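Local coordinates for solute-binding protein Csal_2479 (Chromohalobacter salexigens, PDB 4P1L) that binds D-glucuronate and probably serves as the solute-binding component of a tripartite ATP-independent periplasmic (TRAP) transport system for uptake into the cell, at residues A[208-218]-A[269-280]. Numbering follows the deposited sequence.
Sequences NYPSYESSGHY and WEEGVQASKQKI. With BDP (beta-D-glucopyranuronic acid), chain C.
The carboxylate of E213 carries the polar part of the contact, each oxygen taking its own partner from helix 269-280. S276 OG donates to the anti lone pair of E213 OE1 at 2.5 Å, while K279 NZ forms a salt bridge with E213 OE2 at 2.9 Å, meeting it 32° out of the carboxylate plane. A bend at chi2 (-89°) turns the carboxylate between these two donors. Replacing E213 by alanine would probably deprive the K279 ammonium of this carboxylate and S276 OG of its acceptor in the contact.

Apolar packing flanks these polar bonds. P210 CG lies over the six-membered ring of W269, 3.8 Å from its centroid, a CH-pi contact, and the proline enters a hole formed by W269, G272, V273 and S276. Y209 fills the next hole, among V273, S276, K277 and I280; I280 CD1 lies 3.5 Å from Y209 CD1. I280 also sets CG2 over one face of Y218 and CD1 at the edge of Y212.

This knobs-into-holes packing, with the axes of segments 209-214 and 269-280 at 46°, seats the long helix 248-282 of the TRAP solute-binding fold against a short helix bordering the sugar pocket. N208 caps that short helix, N208 OD1 accepting from S211 N at 2.8 Å. N208 ND2 approaches the edge of the W269 ring, hydrogen-bonds to S143 O and makes a weak 3.3 Å hydrogen bond to O1 of the bound glucuronate.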
loop_
_atom_site.group_PDB
_atom_site.type_symbol
_atom_site.label_atom_id
_atom_site.label_comp_id
_atom_site.label_asym_id
_atom_site.label_seq_id
_atom_site.Cartn_x
_atom_site.Cartn_y
_atom_site.Cartn_z
ATOM N N ASN A 208 -6.060 -3.153 -5.430
ATOM C CA ASN A 208 -5.510 -3.277 -6.769
ATOM C C ASN A 208 -5.801 -4.657 -7.332
ATOM O O ASN A 208 -6.273 -5.539 -6.607
ATOM C CB ASN A 208 -4.012 -3.007 -6.741
ATOM C CG ASN A 208 -3.288 -3.849 -5.685
ATOM O OD1 ASN A 208 -3.470 -5.063 -5.600
ATOM N ND2 ASN A 208 -2.481 -3.187 -4.869
ATOM N N TYR A 209 -5.540 -4.843 -8.620
ATOM C CA TYR A 209 -5.832 -6.119 -9.257
ATOM C C TYR A 209 -5.076 -7.308 -8.617
ATOM O O TYR A 209 -5.684 -8.354 -8.286
ATOM C CB TYR A 209 -5.557 -6.032 -10.748
ATOM C CG TYR A 209 -6.637 -5.373 -11.595
ATOM C CD1 TYR A 209 -7.933 -5.851 -11.626
ATOM C CD2 TYR A 209 -6.326 -4.285 -12.405
ATOM C CE1 TYR A 209 -8.915 -5.233 -12.437
ATOM C CE2 TYR A 209 -7.287 -3.668 -13.216
ATOM C CZ TYR A 209 -8.574 -4.154 -13.234
ATOM O OH TYR A 209 -9.527 -3.550 -14.044
ATOM N N PRO A 210 -3.764 -7.159 -8.397
ATOM C CA PRO A 210 -3.086 -8.343 -7.864
ATOM C C PRO A 210 -3.571 -8.778 -6.505
ATOM O O PRO A 210 -3.601 -9.983 -6.263
ATOM C CB PRO A 210 -1.614 -7.945 -7.857
ATOM C CG PRO A 210 -1.519 -6.896 -8.924
ATOM C CD PRO A 210 -2.809 -6.122 -8.801
ATOM N N SER A 211 -4.026 -7.853 -5.662
ATOM C CA SER A 211 -4.535 -8.252 -4.355
ATOM C C SER A 211 -5.918 -8.870 -4.476
ATOM O O SER A 211 -6.185 -9.930 -3.893
ATOM C CB SER A 211 -4.575 -7.049 -3.419
ATOM O OG SER A 211 -3.264 -6.716 -2.975
ATOM N N TYR A 212 -6.773 -8.200 -5.244
ATOM C CA TYR A 212 -8.125 -8.654 -5.507
ATOM C C TYR A 212 -8.095 -10.085 -6.022
ATOM O O TYR A 212 -8.888 -10.904 -5.601
ATOM C CB TYR A 212 -8.751 -7.709 -6.520
ATOM C CG TYR A 212 -10.136 -8.052 -7.030
ATOM C CD1 TYR A 212 -11.202 -8.208 -6.174
ATOM C CD2 TYR A 212 -10.376 -8.175 -8.406
ATOM C CE1 TYR A 212 -12.500 -8.477 -6.677
ATOM C CE2 TYR A 212 -11.637 -8.428 -8.900
ATOM C CZ TYR A 212 -12.699 -8.571 -8.037
ATOM O OH TYR A 212 -13.942 -8.828 -8.569
ATOM N N GLU A 213 -7.147 -10.372 -6.912
ATOM C CA GLU A 213 -6.994 -11.704 -7.504
ATOM C C GLU A 213 -6.317 -12.701 -6.557
ATOM O O GLU A 213 -6.906 -13.757 -6.235
ATOM C CB GLU A 213 -6.257 -11.607 -8.855
ATOM C CG GLU A 213 -5.843 -12.974 -9.443
ATOM C CD GLU A 213 -4.463 -13.451 -8.980
ATOM O OE1 GLU A 213 -3.494 -12.680 -9.094
ATOM O OE2 GLU A 213 -4.336 -14.613 -8.516
ATOM N N SER A 214 -5.117 -12.370 -6.072
ATOM C CA SER A 214 -4.350 -13.318 -5.269
ATOM C C SER A 214 -5.026 -13.688 -3.953
ATOM O O SER A 214 -4.924 -14.829 -3.511
ATOM C CB SER A 214 -2.917 -12.834 -4.995
ATOM O OG SER A 214 -2.906 -11.644 -4.222
ATOM N N SER A 215 -5.734 -12.746 -3.341
ATOM C CA SER A 215 -6.469 -13.008 -2.097
ATOM C C SER A 215 -7.699 -13.894 -2.275
ATOM O O SER A 215 -8.240 -14.388 -1.295
ATOM C CB SER A 215 -6.985 -11.702 -1.500
ATOM O OG SER A 215 -7.993 -11.174 -2.355
ATOM N N GLY A 216 -8.168 -14.037 -3.508
ATOM C CA GLY A 216 -9.375 -14.795 -3.797
ATOM C C GLY A 216 -10.662 -13.983 -3.679
ATOM O O GLY A 216 -11.744 -14.540 -3.822
ATOM N N HIS A 217 -10.561 -12.678 -3.426
ATOM C CA HIS A 217 -11.765 -11.872 -3.194
ATOM C C HIS A 217 -12.655 -11.872 -4.408
ATOM O O HIS A 217 -13.866 -11.854 -4.275
ATOM C CB HIS A 217 -11.423 -10.434 -2.789
ATOM C CG HIS A 217 -10.655 -10.340 -1.510
ATOM N ND1 HIS A 217 -10.125 -9.162 -1.043
ATOM C CD2 HIS A 217 -10.315 -11.288 -0.607
ATOM C CE1 HIS A 217 -9.487 -9.387 0.094
ATOM N NE2 HIS A 217 -9.613 -10.667 0.389
ATOM N N TYR A 218 -12.044 -11.964 -5.587
ATOM C CA TYR A 218 -12.786 -11.930 -6.845
ATOM C C TYR A 218 -13.756 -13.102 -6.987
ATOM O O TYR A 218 -14.703 -13.024 -7.753
ATOM C CB TYR A 218 -11.809 -11.941 -8.012
ATOM C CG TYR A 218 -11.185 -13.290 -8.306
ATOM C CD1 TYR A 218 -10.077 -13.731 -7.613
ATOM C CD2 TYR A 218 -11.689 -14.103 -9.324
ATOM C CE1 TYR A 218 -9.492 -14.956 -7.891
ATOM C CE2 TYR A 218 -11.108 -15.329 -9.607
ATOM C CZ TYR A 218 -10.011 -15.741 -8.896
ATOM O OH TYR A 218 -9.431 -16.949 -9.168
ATOM N N TRP A 269 5.530 -5.742 -11.069
ATOM C CA TRP A 269 4.216 -5.199 -10.776
ATOM C C TRP A 269 3.365 -4.998 -12.029
ATOM O O TRP A 269 2.213 -5.432 -12.084
ATOM C CB TRP A 269 4.310 -3.870 -10.030
ATOM C CG TRP A 269 2.948 -3.398 -9.677
ATOM C CD1 TRP A 269 2.245 -2.388 -10.273
ATOM C CD2 TRP A 269 2.088 -3.946 -8.668
ATOM N NE1 TRP A 269 0.999 -2.276 -9.700
ATOM C CE2 TRP A 269 0.872 -3.230 -8.721
ATOM C CE3 TRP A 269 2.216 -4.989 -7.748
ATOM C CZ2 TRP A 269 -0.189 -3.493 -7.858
ATOM C CZ3 TRP A 269 1.159 -5.259 -6.892
ATOM C CH2 TRP A 269 -0.040 -4.522 -6.969
ATOM N N GLU A 270 3.900 -4.304 -13.023
ATOM C CA GLU A 270 3.130 -4.057 -14.248
ATOM C C GLU A 270 2.659 -5.362 -14.904
ATOM O O GLU A 270 1.498 -5.504 -15.299
ATOM C CB GLU A 270 3.954 -3.234 -15.231
ATOM C CG GLU A 270 4.266 -1.839 -14.733
ATOM C CD GLU A 270 3.010 -1.057 -14.357
ATOM O OE1 GLU A 270 2.053 -1.037 -15.177
ATOM O OE2 GLU A 270 2.970 -0.480 -13.238
ATOM N N GLU A 271 3.557 -6.334 -14.996
ATOM C CA GLU A 271 3.197 -7.614 -15.586
ATOM C C GLU A 271 2.139 -8.284 -14.735
ATOM O O GLU A 271 1.192 -8.873 -15.253
ATOM C CB GLU A 271 4.422 -8.525 -15.684
ATOM C CG GLU A 271 4.230 -9.722 -16.605
ATOM C CD GLU A 271 3.653 -10.952 -15.914
ATOM O OE1 GLU A 271 3.796 -11.080 -14.670
ATOM O OE2 GLU A 271 3.074 -11.813 -16.629
ATOM N N GLY A 272 2.302 -8.178 -13.422
ATOM C CA GLY A 272 1.426 -8.848 -12.487
ATOM C C GLY A 272 0.002 -8.300 -12.570
ATOM O O GLY A 272 -0.973 -9.038 -12.453
ATOM N N VAL A 273 -0.112 -6.990 -12.743
ATOM C CA VAL A 273 -1.419 -6.377 -12.870
ATOM C C VAL A 273 -2.144 -6.918 -14.098
ATOM O O VAL A 273 -3.335 -7.225 -14.026
ATOM C CB VAL A 273 -1.325 -4.866 -12.958
ATOM C CG1 VAL A 273 -2.656 -4.269 -13.401
ATOM C CG2 VAL A 273 -0.897 -4.308 -11.600
ATOM N N GLN A 274 -1.432 -7.030 -15.214
ATOM C CA GLN A 274 -2.058 -7.526 -16.436
ATOM C C GLN A 274 -2.417 -8.989 -16.320
ATOM O O GLN A 274 -3.496 -9.398 -16.761
ATOM C CB GLN A 274 -1.183 -7.273 -17.664
ATOM C CG GLN A 274 -1.192 -5.814 -18.123
ATOM C CD GLN A 274 -2.600 -5.198 -18.192
ATOM O OE1 GLN A 274 -3.439 -5.590 -19.013
ATOM N NE2 GLN A 274 -2.852 -4.228 -17.324
ATOM N N ALA A 275 -1.542 -9.785 -15.717
ATOM C CA ALA A 275 -1.844 -11.209 -15.536
ATOM C C ALA A 275 -3.034 -11.408 -14.594
ATOM O O ALA A 275 -3.876 -12.302 -14.831
ATOM C CB ALA A 275 -0.648 -11.954 -15.009
ATOM N N SER A 276 -3.097 -10.610 -13.521
ATOM C CA SER A 276 -4.216 -10.739 -12.581
ATOM C C SER A 276 -5.519 -10.324 -13.277
ATOM O O SER A 276 -6.561 -10.999 -13.154
ATOM C CB SER A 276 -3.980 -9.946 -11.278
ATOM O OG SER A 276 -3.003 -10.605 -10.481
ATOM N N LYS A 277 -5.469 -9.235 -14.041
ATOM C CA LYS A 277 -6.666 -8.788 -14.757
ATOM C C LYS A 277 -7.215 -9.837 -15.711
ATOM O O LYS A 277 -8.431 -10.067 -15.767
ATOM C CB LYS A 277 -6.397 -7.510 -15.530
ATOM C CG LYS A 277 -7.623 -6.925 -16.186
ATOM C CD LYS A 277 -7.302 -5.578 -16.801
ATOM C CE LYS A 277 -8.468 -5.068 -17.616
ATOM N NZ LYS A 277 -8.110 -3.827 -18.319
ATOM N N GLN A 278 -6.335 -10.464 -16.480
ATOM C CA GLN A 278 -6.785 -11.453 -17.452
ATOM C C GLN A 278 -7.390 -12.655 -16.730
ATOM O O GLN A 278 -8.393 -13.222 -17.167
ATOM C CB GLN A 278 -5.644 -11.912 -18.360
ATOM C CG GLN A 278 -6.153 -12.651 -19.620
ATOM C CD GLN A 278 -7.250 -11.874 -20.369
ATOM O OE1 GLN A 278 -7.059 -10.716 -20.772
ATOM N NE2 GLN A 278 -8.413 -12.506 -20.534
ATOM N N LYS A 279 -6.791 -13.026 -15.611
ATOM C CA LYS A 279 -7.295 -14.151 -14.849
ATOM C C LYS A 279 -8.701 -13.873 -14.316
ATOM O O LYS A 279 -9.596 -14.687 -14.451
ATOM C CB LYS A 279 -6.347 -14.494 -13.705
ATOM C CG LYS A 279 -6.927 -15.479 -12.702
ATOM C CD LYS A 279 -5.868 -15.945 -11.720
ATOM C CE LYS A 279 -6.460 -16.847 -10.655
ATOM N NZ LYS A 279 -5.543 -17.065 -9.481
ATOM N N ILE A 280 -8.907 -12.712 -13.724
ATOM C CA ILE A 280 -10.220 -12.410 -13.180
ATOM C C ILE A 280 -11.241 -12.221 -14.300
ATOM O O ILE A 280 -12.409 -12.614 -14.156
ATOM C CB ILE A 280 -10.182 -11.182 -12.223
ATOM C CG1 ILE A 280 -9.805 -9.918 -12.982
ATOM C CG2 ILE A 280 -9.230 -11.422 -11.079
ATOM C CD1 ILE A 280 -9.940 -8.656 -12.122
HETATM C C1 BDP C . -2.484 -4.446 -0.453
HETATM C C2 BDP C . -1.185 -4.050 0.235
HETATM C C3 BDP C . -1.032 -4.840 1.478
HETATM C C4 BDP C . -2.214 -4.547 2.347
HETATM C C5 BDP C . -3.537 -4.902 1.617
HETATM C C6 BDP C . -4.779 -4.581 2.446
HETATM O O2 BDP C . -0.141 -4.362 -0.673
HETATM O O3 BDP C . 0.197 -4.288 2.188
HETATM O O4 BDP C . -2.128 -5.290 3.576
HETATM O O5 BDP C . -3.599 -4.196 0.418
HETATM O O6A BDP C . -5.810 -4.202 1.802
HETATM O O1 BDP C . -2.660 -3.678 -1.592
HETATM O O6B BDP C . -4.768 -4.774 3.680
HETATM O O HOH W 1 -8.311 -1.708 -15.766
#